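Local coordinates for protein CCMAN5 (Cellulosimicrobium cellulans, PDB 2XSG) that probably hydrolyses alpha-mannosidic bonds as a calcium-binding alpha-mannosidase of glycoside hydrolase family 92, at residues E137-T142 with L273-I278. Numbering follows the deposited sequence.
Sequences EVAAAT and LSFDAI
The extended backbone of strand 133-140 runs past the first turn of helix 275-290 at Phe275, and its alternation turns the CB atoms of Glu137 and Ala139 toward the helix and that of Val138 away from it. This is helix-on-sheet packing: the strand belongs to a large antiparallel sheet in the N-terminal domain, and the helix lies in the sequence range of the catalytic domain. Phe275 brings the far end of its ring against the strand backbone, carried there by a first torsion (chi1 -178°) that sets CG opposite the backbone N. CZ comes 3.7 Å from Glu137 CB and 4.1 Å from Ala139 CB. The ring also meets the peptide backbone obliquely, CE2 lying 3.6 Å from Glu137 O, while Val138 CA sits in the ring plane at its edge. Alanine suits position 139 because its single methyl lets the large ring come close to the strand. With an alanine at Phe275, the CB atoms of Glu137 and Ala139 would probably lose their partner and a gap would open between strand and helix. Glutamate suits the border of this apolar patch: its CB touches CZ and CE1 while its extended chain carries the carboxylate to Arg148 of the neighbouring strand 144-150. Arg148 also forms a salt bridge with Asp276, so one guanidinium probably offsets repulsion between the two carboxylates, whose Glu137 OE1 and Asp276 OD1 stand 5.4 Å apart. Serine suits the N-cap of the helix, where Ser274 OG accepts a hydrogen bond from Ala277 N at 3.2 Å.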
# COMPACT_ATOMS: atom_id res chain seq x y z
N GLU A 137 -24.80 -1.10 -9.98
CA GLU A 137 -23.55 -0.93 -10.69
C GLU A 137 -22.88 0.37 -10.21
O GLU A 137 -23.52 1.42 -10.15
CB GLU A 137 -23.82 -0.81 -12.18
CG GLU A 137 -24.31 -2.06 -12.88
CD GLU A 137 -24.87 -1.74 -14.25
OE1 GLU A 137 -24.17 -1.96 -15.24
OE2 GLU A 137 -26.00 -1.22 -14.33
N VAL A 138 -21.60 0.29 -9.85
CA VAL A 138 -20.79 1.49 -9.60
C VAL A 138 -19.54 1.50 -10.50
O VAL A 138 -19.05 0.43 -10.92
CB VAL A 138 -20.40 1.64 -8.10
CG1 VAL A 138 -21.66 1.78 -7.23
CG2 VAL A 138 -19.57 0.43 -7.59
N ALA A 139 -19.06 2.70 -10.81
CA ALA A 139 -17.76 2.90 -11.44
C ALA A 139 -17.08 4.12 -10.82
O ALA A 139 -17.74 4.90 -10.13
CB ALA A 139 -17.92 3.08 -12.94
N ALA A 140 -15.79 4.30 -11.10
CA ALA A 140 -15.04 5.43 -10.54
C ALA A 140 -14.19 6.16 -11.55
O ALA A 140 -13.63 5.54 -12.45
CB ALA A 140 -14.15 4.96 -9.38
N ALA A 141 -14.08 7.48 -11.38
CA ALA A 141 -13.00 8.26 -11.95
C ALA A 141 -12.11 8.68 -10.79
O ALA A 141 -12.41 8.31 -9.65
CB ALA A 141 -13.54 9.49 -12.69
N THR A 142 -11.04 9.43 -11.07
CA THR A 142 -10.06 9.85 -10.06
C THR A 142 -10.72 10.38 -8.79
O THR A 142 -10.39 9.93 -7.67
CB THR A 142 -9.09 10.95 -10.63
OG1 THR A 142 -8.47 10.47 -11.83
CG2 THR A 142 -8.00 11.33 -9.64
N LEU A 273 -21.18 13.00 -19.66
CA LEU A 273 -20.90 11.62 -20.00
C LEU A 273 -21.85 10.67 -19.29
O LEU A 273 -22.29 10.93 -18.16
CB LEU A 273 -19.45 11.24 -19.69
CG LEU A 273 -18.32 12.10 -20.30
CD1 LEU A 273 -16.99 11.62 -19.78
CD2 LEU A 273 -18.34 12.15 -21.84
N SER A 274 -22.19 9.59 -19.98
CA SER A 274 -23.03 8.53 -19.45
C SER A 274 -22.22 7.64 -18.48
O SER A 274 -20.98 7.66 -18.49
CB SER A 274 -23.54 7.66 -20.60
OG SER A 274 -22.44 7.00 -21.21
N PHE A 275 -22.94 6.88 -17.66
CA PHE A 275 -22.33 5.88 -16.78
C PHE A 275 -21.36 4.97 -17.55
O PHE A 275 -20.21 4.82 -17.16
CB PHE A 275 -23.41 5.07 -16.07
CG PHE A 275 -22.88 4.04 -15.11
CD1 PHE A 275 -22.53 2.76 -15.55
CD2 PHE A 275 -22.74 4.34 -13.75
CE1 PHE A 275 -22.02 1.80 -14.66
CE2 PHE A 275 -22.25 3.40 -12.86
CZ PHE A 275 -21.89 2.11 -13.31
N ASP A 276 -21.84 4.38 -18.65
CA ASP A 276 -21.04 3.46 -19.48
C ASP A 276 -19.74 4.07 -19.96
O ASP A 276 -18.70 3.39 -19.94
CB ASP A 276 -21.85 2.95 -20.69
CG ASP A 276 -22.92 1.94 -20.30
OD1 ASP A 276 -22.95 1.51 -19.13
OD2 ASP A 276 -23.75 1.59 -21.18
N ALA A 277 -19.80 5.33 -20.41
CA ALA A 277 -18.61 6.05 -20.90
C ALA A 277 -17.62 6.40 -19.79
O ALA A 277 -16.42 6.37 -20.02
CB ALA A 277 -19.01 7.31 -21.69
N ILE A 278 -18.12 6.75 -18.62
CA ILE A 278 -17.24 6.95 -17.46
C ILE A 278 -16.57 5.64 -17.05
O ILE A 278 -15.36 5.61 -16.81
CB ILE A 278 -17.98 7.62 -16.27
CG1 ILE A 278 -18.49 9.01 -16.66
CG2 ILE A 278 -17.07 7.72 -15.05
CD1 ILE A 278 -19.70 9.53 -15.79